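Local coordinates for uncharacterized protein (Desulfovibrio piger ATCC 29098, PDB 4Z48) that is of unknown function but belongs to the LolA-like family and may, like its relatives, bind lipid or lipoprotein, at residues G139-D144 with C148-R153; V167-K172 with R177-Y182; K172-R177 with S196-I201. All blocks are in the same frame, centred on the assembly; numbering follows the deposited sequence.

Interaction 1: G139-D144 with C148-R153; sequences GEENVD and CYILER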
loop_
_atom_site.group_PDB
_atom_site.type_symbol
_atom_site.label_atom_id
_atom_site.label_comp_id
_atom_site.label_asym_id
_atom_site.label_seq_id
_atom_site.Cartn_x
_atom_site.Cartn_y
_atom_site.Cartn_z
ATOM N N GLY A 139 15.915 -1.190 -16.936
ATOM C CA GLY A 139 16.702 -0.056 -17.367
ATOM C C GLY A 139 16.266 1.218 -16.698
ATOM O O GLY A 139 15.858 1.203 -15.531
ATOM N N GLU A 140 16.391 2.324 -17.436
ATOM C CA GLU A 140 16.087 3.671 -16.964
ATOM C C GLU A 140 15.327 4.431 -18.037
ATOM O O GLU A 140 15.455 4.132 -19.223
ATOM C CB GLU A 140 17.393 4.413 -16.575
ATOM C CG GLU A 140 18.052 3.868 -15.311
ATOM C CD GLU A 140 19.388 4.469 -14.922
ATOM O OE1 GLU A 140 19.601 5.677 -15.185
ATOM O OE2 GLU A 140 20.214 3.740 -14.324
ATOM N N GLU A 141 14.526 5.403 -17.615
ATOM C CA GLU A 141 13.688 6.228 -18.483
ATOM C C GLU A 141 13.384 7.541 -17.797
ATOM O O GLU A 141 13.143 7.560 -16.585
ATOM C CB GLU A 141 12.367 5.474 -18.769
ATOM C CG GLU A 141 11.480 6.068 -19.855
ATOM C CD GLU A 141 10.204 5.307 -20.168
ATOM O OE1 GLU A 141 9.867 4.348 -19.433
ATOM O OE2 GLU A 141 9.530 5.682 -21.155
ATOM N N ASN A 142 13.351 8.630 -18.567
ATOM C CA ASN A 142 12.972 9.937 -18.032
ATOM C C ASN A 142 11.454 10.061 -18.189
ATOM O O ASN A 142 10.950 10.036 -19.319
ATOM C CB ASN A 142 13.729 11.058 -18.726
ATOM C CG ASN A 142 13.529 12.405 -18.080
ATOM O OD1 ASN A 142 12.530 13.087 -18.321
ATOM N ND2 ASN A 142 14.475 12.810 -17.241
ATOM N N VAL A 143 10.725 10.114 -17.056
ATOM C CA VAL A 143 9.252 10.160 -17.025
ATOM C C VAL A 143 8.808 11.555 -16.541
ATOM O O VAL A 143 8.934 11.886 -15.356
ATOM C CB VAL A 143 8.654 9.001 -16.169
ATOM C CG1 VAL A 143 7.125 9.021 -16.187
ATOM C CG2 VAL A 143 9.173 7.639 -16.636
ATOM N N ASP A 144 8.321 12.377 -17.496
ATOM C CA ASP A 144 7.878 13.765 -17.316
ATOM C C ASP A 144 8.929 14.588 -16.528
ATOM O O ASP A 144 8.624 15.151 -15.470
ATOM C CB ASP A 144 6.483 13.838 -16.655
ATOM C CG ASP A 144 5.353 13.276 -17.502
ATOM O OD1 ASP A 144 5.175 13.747 -18.651
ATOM O OD2 ASP A 144 4.614 12.403 -16.997
ATOM N N CYS A 148 14.150 7.771 -13.778
ATOM C CA CYS A 148 13.662 6.603 -13.057
ATOM C C CYS A 148 14.383 5.335 -13.438
ATOM O O CYS A 148 14.782 5.192 -14.576
ATOM C CB CYS A 148 12.164 6.402 -13.313
ATOM S SG CYS A 148 11.087 7.697 -12.665
ATOM N N TYR A 149 14.393 4.365 -12.529
ATOM C CA TYR A 149 14.723 2.959 -12.805
ATOM C C TYR A 149 13.392 2.299 -13.218
ATOM O O TYR A 149 12.354 2.666 -12.653
ATOM C CB TYR A 149 15.229 2.251 -11.543
ATOM C CG TYR A 149 16.488 2.766 -10.913
ATOM C CD1 TYR A 149 17.729 2.473 -11.461
ATOM C CD2 TYR A 149 16.455 3.433 -9.688
ATOM C CE1 TYR A 149 18.908 2.887 -10.849
ATOM C CE2 TYR A 149 17.630 3.870 -9.073
ATOM C CZ TYR A 149 18.855 3.574 -9.650
ATOM O OH TYR A 149 20.037 3.981 -9.066
ATOM N N ILE A 150 13.415 1.359 -14.162
ATOM C CA ILE A 150 12.271 0.545 -14.543
ATOM C C ILE A 150 12.511 -0.805 -13.844
ATOM O O ILE A 150 13.471 -1.511 -14.171
ATOM C CB ILE A 150 12.031 0.413 -16.076
ATOM C CG1 ILE A 150 12.008 1.801 -16.796
ATOM C CG2 ILE A 150 10.720 -0.397 -16.339
ATOM C CD1 ILE A 150 12.408 1.728 -18.274
ATOM N N LEU A 151 11.671 -1.129 -12.843
ATOM C CA LEU A 151 11.821 -2.345 -12.049
ATOM C C LEU A 151 10.590 -3.194 -12.137
ATOM O O LEU A 151 9.517 -2.767 -11.675
ATOM C CB LEU A 151 12.078 -1.992 -10.550
ATOM C CG LEU A 151 12.362 -3.197 -9.616
ATOM C CD1 LEU A 151 13.620 -3.961 -10.061
ATOM C CD2 LEU A 151 12.543 -2.738 -8.178
ATOM N N GLU A 152 10.722 -4.379 -12.727
ATOM C CA GLU A 152 9.620 -5.325 -12.795
ATOM C C GLU A 152 9.722 -6.259 -11.622
ATOM O O GLU A 152 10.833 -6.700 -11.289
ATOM C CB GLU A 152 9.636 -6.137 -14.103
ATOM C CG GLU A 152 9.349 -5.333 -15.360
ATOM C CD GLU A 152 9.006 -6.142 -16.603
ATOM O OE1 GLU A 152 8.773 -7.370 -16.488
ATOM O OE2 GLU A 152 8.936 -5.531 -17.694
ATOM N N ARG A 153 8.592 -6.573 -11.000
ATOM C CA ARG A 153 8.576 -7.554 -9.920
ATOM C C ARG A 153 7.429 -8.529 -10.162
ATOM O O ARG A 153 6.361 -8.120 -10.581
ATOM C CB ARG A 153 8.554 -6.909 -8.522
ATOM C CG ARG A 153 7.241 -6.388 -8.016
ATOM C CD ARG A 153 7.391 -5.899 -6.602
ATOM N NE ARG A 153 6.125 -5.359 -6.121
ATOM C CZ ARG A 153 5.968 -4.720 -4.969
ATOM N NH1 ARG A 153 7.010 -4.503 -4.174
ATOM N NH2 ARG A 153 4.778 -4.261 -4.617
#

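Interaction 2: V167-K172 with R177-Y182; sequences VQWVRK and RLRADY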
loop_
_atom_site.group_PDB
_atom_site.type_symbol
_atom_site.label_atom_id
_atom_site.label_comp_id
_atom_site.label_asym_id
_atom_site.label_seq_id
_atom_site.Cartn_x
_atom_site.Cartn_y
_atom_site.Cartn_z
ATOM N N VAL A 167 5.072 -3.525 -13.000
ATOM C CA VAL A 167 6.138 -2.705 -13.591
ATOM C C VAL A 167 6.172 -1.430 -12.786
ATOM O O VAL A 167 5.136 -0.770 -12.608
ATOM C CB VAL A 167 5.982 -2.448 -15.113
ATOM C CG1 VAL A 167 7.153 -1.623 -15.651
ATOM C CG2 VAL A 167 5.868 -3.764 -15.867
ATOM N N GLN A 168 7.335 -1.124 -12.216
ATOM C CA GLN A 168 7.471 0.062 -11.373
ATOM C C GLN A 168 8.502 1.048 -11.913
ATOM O O GLN A 168 9.604 0.640 -12.267
ATOM C CB GLN A 168 7.899 -0.351 -9.954
ATOM C CG GLN A 168 7.134 -1.519 -9.400
ATOM C CD GLN A 168 7.761 -2.080 -8.167
ATOM O OE1 GLN A 168 7.143 -2.076 -7.104
ATOM N NE2 GLN A 168 8.960 -2.643 -8.296
ATOM N N TRP A 169 8.133 2.337 -11.993
ATOM C CA TRP A 169 9.060 3.417 -12.343
ATOM C C TRP A 169 9.491 4.012 -11.024
ATOM O O TRP A 169 8.670 4.617 -10.342
ATOM C CB TRP A 169 8.384 4.445 -13.271
ATOM C CG TRP A 169 8.271 3.965 -14.682
ATOM C CD1 TRP A 169 9.116 4.255 -15.716
ATOM C CD2 TRP A 169 7.296 3.056 -15.200
ATOM N NE1 TRP A 169 8.696 3.614 -16.861
ATOM C CE2 TRP A 169 7.598 2.851 -16.567
ATOM C CE3 TRP A 169 6.186 2.389 -14.642
ATOM C CZ2 TRP A 169 6.812 2.043 -17.393
ATOM C CZ3 TRP A 169 5.413 1.578 -15.462
ATOM C CH2 TRP A 169 5.720 1.412 -16.819
ATOM N N VAL A 170 10.782 3.850 -10.650
ATOM C CA VAL A 170 11.310 4.266 -9.345
ATOM C C VAL A 170 12.250 5.470 -9.482
ATOM O O VAL A 170 13.226 5.408 -10.218
ATOM C CB VAL A 170 12.023 3.061 -8.659
ATOM C CG1 VAL A 170 12.596 3.450 -7.293
ATOM C CG2 VAL A 170 11.085 1.851 -8.535
ATOM N N ARG A 171 11.966 6.558 -8.736
ATOM C CA ARG A 171 12.810 7.763 -8.763
ATOM C C ARG A 171 14.198 7.436 -8.311
ATOM O O ARG A 171 14.365 6.815 -7.259
ATOM C CB ARG A 171 12.240 8.863 -7.872
ATOM C CG ARG A 171 10.866 9.335 -8.271
ATOM C CD ARG A 171 10.304 10.154 -7.150
ATOM N NE ARG A 171 9.211 11.035 -7.567
ATOM C CZ ARG A 171 9.377 12.294 -7.966
ATOM N NH1 ARG A 171 10.597 12.824 -8.028
ATOM N NH2 ARG A 171 8.328 13.027 -8.319
ATOM N N LYS A 172 15.208 7.796 -9.135
ATOM C CA LYS A 172 16.602 7.505 -8.817
ATOM C C LYS A 172 17.077 8.239 -7.557
ATOM O O LYS A 172 17.857 7.687 -6.786
ATOM C CB LYS A 172 17.522 7.848 -10.008
ATOM C CG LYS A 172 17.291 6.938 -11.206
ATOM C CD LYS A 172 18.604 6.479 -11.857
ATOM C CE LYS A 172 19.342 7.544 -12.623
ATOM N NZ LYS A 172 20.690 7.050 -13.012
ATOM N N ARG A 177 8.481 5.141 -5.614
ATOM C CA ARG A 177 7.813 4.893 -6.897
ATOM C C ARG A 177 7.224 6.208 -7.412
ATOM O O ARG A 177 6.732 7.004 -6.605
ATOM C CB ARG A 177 6.655 3.889 -6.704
ATOM C CG ARG A 177 7.106 2.501 -6.284
ATOM C CD ARG A 177 5.944 1.632 -5.755
ATOM N NE ARG A 177 6.452 0.253 -5.554
ATOM C CZ ARG A 177 7.090 -0.166 -4.459
ATOM N NH1 ARG A 177 7.268 0.652 -3.428
ATOM N NH2 ARG A 177 7.542 -1.409 -4.381
ATOM N N LEU A 178 7.264 6.416 -8.733
ATOM C CA LEU A 178 6.624 7.517 -9.417
ATOM C C LEU A 178 5.355 6.995 -10.101
ATOM O O LEU A 178 4.328 7.653 -10.080
ATOM C CB LEU A 178 7.593 8.163 -10.423
ATOM C CG LEU A 178 7.067 9.264 -11.340
ATOM C CD1 LEU A 178 6.790 10.531 -10.576
ATOM C CD2 LEU A 178 8.068 9.570 -12.430
ATOM N N ARG A 179 5.401 5.779 -10.629
ATOM C CA ARG A 179 4.310 5.170 -11.353
ATOM C C ARG A 179 4.457 3.652 -11.267
ATOM O O ARG A 179 5.579 3.133 -11.079
ATOM C CB ARG A 179 4.361 5.682 -12.827
ATOM C CG ARG A 179 3.554 4.921 -13.886
ATOM C CD ARG A 179 3.573 5.601 -15.254
ATOM N NE ARG A 179 4.871 5.474 -15.938
ATOM C CZ ARG A 179 5.061 5.643 -17.246
ATOM N NH1 ARG A 179 4.041 5.938 -18.042
ATOM N NH2 ARG A 179 6.273 5.516 -17.767
ATOM N N ALA A 180 3.338 2.936 -11.377
ATOM C CA ALA A 180 3.378 1.473 -11.467
ATOM C C ALA A 180 2.174 0.944 -12.236
ATOM O O ALA A 180 1.069 1.506 -12.174
ATOM C CB ALA A 180 3.484 0.807 -10.106
ATOM N N ASP A 181 2.429 -0.085 -13.039
ATOM C CA ASP A 181 1.411 -0.787 -13.809
ATOM C C ASP A 181 1.262 -2.156 -13.236
ATOM O O ASP A 181 2.268 -2.829 -13.037
ATOM C CB ASP A 181 1.760 -0.846 -15.292
ATOM C CG ASP A 181 1.630 0.472 -16.038
ATOM O OD1 ASP A 181 1.014 1.403 -15.497
ATOM O OD2 ASP A 181 2.158 0.568 -17.172
ATOM N N TYR A 182 0.008 -2.572 -12.932
ATOM C CA TYR A 182 -0.316 -3.880 -12.355
ATOM C C TYR A 182 -1.050 -4.722 -13.369
ATOM O O TYR A 182 -1.961 -4.230 -14.042
ATOM C CB TYR A 182 -1.182 -3.752 -11.073
ATOM C CG TYR A 182 -0.524 -3.228 -9.809
ATOM C CD1 TYR A 182 0.750 -2.658 -9.837
ATOM C CD2 TYR A 182 -1.222 -3.193 -8.605
ATOM C CE1 TYR A 182 1.333 -2.129 -8.680
ATOM C CE2 TYR A 182 -0.641 -2.698 -7.440
ATOM C CZ TYR A 182 0.627 -2.150 -7.483
ATOM O OH TYR A 182 1.165 -1.642 -6.323
HETATM O O HOH W 1 4.238 -1.345 -7.151
HETATM O O HOH W 2 6.909 9.644 -6.170
#

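Interaction 3: K172-R177 with S196-I201; sequences KDTLLR and SRQEKI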
loop_
_atom_site.group_PDB
_atom_site.type_symbol
_atom_site.label_atom_id
_atom_site.label_comp_id
_atom_site.label_asym_id
_atom_site.label_seq_id
_atom_site.Cartn_x
_atom_site.Cartn_y
_atom_site.Cartn_z
ATOM N N LYS A 172 15.208 7.796 -9.135
ATOM C CA LYS A 172 16.602 7.505 -8.817
ATOM C C LYS A 172 17.077 8.239 -7.557
ATOM O O LYS A 172 17.857 7.687 -6.786
ATOM C CB LYS A 172 17.522 7.848 -10.008
ATOM C CG LYS A 172 17.291 6.938 -11.206
ATOM C CD LYS A 172 18.604 6.479 -11.857
ATOM C CE LYS A 172 19.342 7.544 -12.623
ATOM N NZ LYS A 172 20.690 7.050 -13.012
ATOM N N ASP A 173 16.579 9.448 -7.326
ATOM C CA ASP A 173 17.012 10.278 -6.207
ATOM C C ASP A 173 16.420 9.872 -4.854
ATOM O O ASP A 173 17.160 9.836 -3.866
ATOM C CB ASP A 173 16.734 11.775 -6.476
ATOM C CG ASP A 173 15.375 12.170 -7.030
ATOM O OD1 ASP A 173 14.591 11.263 -7.411
ATOM O OD2 ASP A 173 15.111 13.390 -7.134
ATOM N N THR A 174 15.104 9.639 -4.775
ATOM C CA THR A 174 14.474 9.332 -3.491
ATOM C C THR A 174 14.187 7.815 -3.298
ATOM O O THR A 174 13.912 7.395 -2.178
ATOM C CB THR A 174 13.183 10.134 -3.372
ATOM O OG1 THR A 174 12.240 9.652 -4.335
ATOM C CG2 THR A 174 13.418 11.639 -3.528
ATOM N N LEU A 175 14.196 7.022 -4.382
ATOM C CA LEU A 175 13.912 5.568 -4.348
ATOM C C LEU A 175 12.419 5.307 -4.073
ATOM O O LEU A 175 12.029 4.193 -3.727
ATOM C CB LEU A 175 14.851 4.789 -3.379
ATOM C CG LEU A 175 16.342 4.930 -3.764
ATOM C CD1 LEU A 175 17.279 4.271 -2.739
ATOM C CD2 LEU A 175 16.595 4.378 -5.166
ATOM N N LEU A 176 11.584 6.347 -4.275
ATOM C CA LEU A 176 10.138 6.216 -4.174
ATOM C C LEU A 176 9.586 5.902 -5.542
ATOM O O LEU A 176 10.107 6.416 -6.518
ATOM C CB LEU A 176 9.484 7.514 -3.637
ATOM C CG LEU A 176 9.721 7.846 -2.160
ATOM C CD1 LEU A 176 8.953 9.111 -1.781
ATOM C CD2 LEU A 176 9.328 6.676 -1.243
ATOM N N ARG A 177 8.481 5.141 -5.614
ATOM C CA ARG A 177 7.813 4.893 -6.897
ATOM C C ARG A 177 7.224 6.208 -7.412
ATOM O O ARG A 177 6.732 7.004 -6.605
ATOM C CB ARG A 177 6.655 3.889 -6.704
ATOM C CG ARG A 177 7.106 2.501 -6.284
ATOM C CD ARG A 177 5.944 1.632 -5.755
ATOM N NE ARG A 177 6.452 0.253 -5.554
ATOM C CZ ARG A 177 7.090 -0.166 -4.459
ATOM N NH1 ARG A 177 7.268 0.652 -3.428
ATOM N NH2 ARG A 177 7.542 -1.409 -4.381
ATOM N N SER A 196 1.788 10.746 -7.353
ATOM C CA SER A 196 1.768 12.111 -7.866
ATOM C C SER A 196 2.387 13.187 -6.953
ATOM O O SER A 196 2.518 14.350 -7.379
ATOM C CB SER A 196 0.345 12.509 -8.240
ATOM O OG SER A 196 -0.580 12.276 -7.178
ATOM N N ARG A 197 2.751 12.829 -5.722
ATOM C CA ARG A 197 3.374 13.770 -4.792
ATOM C C ARG A 197 4.243 13.042 -3.774
ATOM O O ARG A 197 3.817 12.062 -3.172
ATOM C CB ARG A 197 2.343 14.658 -4.071
ATOM C CG ARG A 197 3.008 15.801 -3.257
ATOM C CD ARG A 197 1.999 16.722 -2.567
ATOM N NE ARG A 197 1.046 15.993 -1.709
ATOM C CZ ARG A 197 -0.159 16.448 -1.371
ATOM N NH1 ARG A 197 -0.623 17.569 -1.903
ATOM N NH2 ARG A 197 -0.940 15.744 -0.551
ATOM N N GLN A 198 5.473 13.551 -3.592
ATOM C CA GLN A 198 6.403 13.058 -2.607
ATOM C C GLN A 198 6.862 14.228 -1.764
ATOM O O GLN A 198 6.997 15.353 -2.258
ATOM C CB GLN A 198 7.593 12.268 -3.249
ATOM C CG GLN A 198 8.425 13.061 -4.264
ATOM C CD GLN A 198 9.836 12.515 -4.406
ATOM O OE1 GLN A 198 10.119 11.332 -4.127
ATOM N NE2 GLN A 198 10.733 13.339 -4.924
ATOM N N GLU A 199 7.076 13.983 -0.479
ATOM C CA GLU A 199 7.478 15.031 0.470
ATOM C C GLU A 199 8.455 14.447 1.451
ATOM O O GLU A 199 8.305 13.292 1.830
ATOM C CB GLU A 199 6.254 15.588 1.230
ATOM C CG GLU A 199 5.339 16.490 0.423
ATOM C CD GLU A 199 4.136 16.921 1.230
ATOM O OE1 GLU A 199 4.270 17.885 2.006
ATOM O OE2 GLU A 199 3.078 16.260 1.145
ATOM N N LYS A 200 9.437 15.235 1.879
ATOM C CA LYS A 200 10.399 14.736 2.852
ATOM C C LYS A 200 9.824 15.095 4.219
ATOM O O LYS A 200 9.728 16.280 4.565
ATOM C CB LYS A 200 11.794 15.312 2.604
ATOM C CG LYS A 200 12.897 14.547 3.268
ATOM C CD LYS A 200 14.208 15.241 2.893
ATOM C CE LYS A 200 15.421 14.599 3.482
ATOM N NZ LYS A 200 16.654 15.271 2.975
ATOM N N ILE A 201 9.334 14.084 4.949
ATOM C CA ILE A 201 8.697 14.312 6.246
ATOM C C ILE A 201 9.555 13.704 7.327
ATOM O O ILE A 201 9.818 12.518 7.289
ATOM C CB ILE A 201 7.246 13.766 6.286
ATOM C CG1 ILE A 201 6.324 14.511 5.290
ATOM C CG2 ILE A 201 6.684 13.825 7.712
ATOM C CD1 ILE A 201 5.367 13.587 4.588
#

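Interaction 1: G139-D144 with C148-R153
The shortest polar bond of this contact runs from I150 N to G139 O, 2.8 Å long and nearly straight at the hydrogen. I150 N stands above the G139 carbonyl plane, and Y149 CA adds a CA-H...O contact to the same oxygen. Further along, E141 and C148 exchange two backbone bonds. E141 N gives to C148 O at 3.1 Å, and C148 N gives to E141 O at 3.0 Å. Next to them lies the non-hydrogen-bonded pair E140 and Y149, where E140 CA comes to 3.1 Å from C148 O. The two segments belong to the antiparallel beta hairpin of strands 133-143 and 146-155, at one end of the strand order of this LolA-like fold. The N-to-C directions of the short strand segments are 129° apart, well short of antiparallel. E140 and Y149 project from one face and run side by side. The carboxylate is turned 79° from the ring, and E140 OE2 approaches Y149 CE1 obliquely at 3.8 Å. The polar ends have other partners: E140 OE1 makes a salt bridge with K172, and Y149 OH bonds to R18 of helix 8-20. E141, C148 and I150 point to the other face. E141 CB packs on I150 CD1 at 3.8 Å. With CG anti to the backbone N (chi1 -169°) and the chain extended, E141 OE1 also reaches I150 CD1. That oxygen takes a hydrogen bond from W169 NE1. V143 CG2 makes a looser apolar contact with C148 SG, 4.4 Å away. G139 takes backbone angles open mainly to glycine.

Interaction 2: V167-K172 with R177-Y182
W169 O marks a classic beta bulge, with L178 and R179 both set against W169. L178 N gives W169 O a nearly straight 2.8 Å bond, while R179 N reaches the same oxygen only weakly at 3.5 Å. On the face of W169, R179 and D181, the R179 guanidinium stands tilted over the indole in a cation-pi contact, its NH2 lying over one ring face toward the rim. R179 CZ is 3.9 Å from the centroid of the six-membered ring, and the two planes are 51° apart. The arginine chain bends at chi3 (73°), which folds its end back over the ring. D181 OD2 approaches W169 CH2 obliquely at 3.7 Å. On the other face R177 grips Q168 OE1 side-on. Its NE and NH2 bind that one oxygen at 2.9 and 2.8 Å from the same side of the amide plane. Water 1 also donates to Q168 OE1 and links it to Y182 OH. Water 2 joins R171 NE to R177 O. D128 forms a salt bridge with R177 NH1. The segments form part of the hairpin of strands 163-171 and 177-184. Strand 146-155 flanks it along 163-171, and strand 189-201 flanks it along 177-184.

Interaction 3: K172-R177 with S196-I201
T174 holds OG1 between its backbone N and carbonyl carbon (chi1 68°), and Q198 places CG in the same way (chi1 58°), then extends. The two side chains thus come from opposite directions and meet in a hydrogen bond. T174 OG1 donates to Q198 OE1 at 2.7 Å. The hydroxyl lies in the carbonyl plane, on a lone pair of the amide oxygen. The methyl group of T174 also touches the amide: CG2 is 3.4 Å from Q198 OE1 and 3.5 Å from Q198 NE2. The contact bridges two parts of the LolA-like beta fold. Segment 172-177 carries the turn between strands 163-171 and 177-184, while Q198 belongs to the neighbouring strand 189-201. Here the backbones are well apart, with the CA atoms of L176 and Q198 8.0 Å from each other, and side chains alone span the distance. L176 crosses Q198 obliquely. Its CD1 lies 3.7 Å from Q198 CB and 3.4 Å from Q198 OE1. Within the turn, L176 N makes a weak 3.4 Å hydrogen bond to T174 OG1, and T174 N a weak one to D173 OD1. W205 of strand 204-214 touches the side chains of both T174 and Q198.

Overall arrangement
Interactions 1 and 2 are successive antiparallel hairpins joined edge to edge, since strands 146-155 and 163-171 share backbone bonds such as L151 N to Q168 O. Interaction 1 lies nearer the outside, its centre about 20 Å from the centre of the chain, and two of its touching residues, E140 and E141, are exposed. The centre of interaction 2 is about 13 Å from the centre of the chain, and this contact buries the most surface. Interaction 2 adds charged and aromatic side-chain contacts to its backbone pairing. Interaction 3 shares K172 and R177 with it but is much smaller and has no backbone pairing between its segments. K172 also reaches interaction 1, where it packs on Y149.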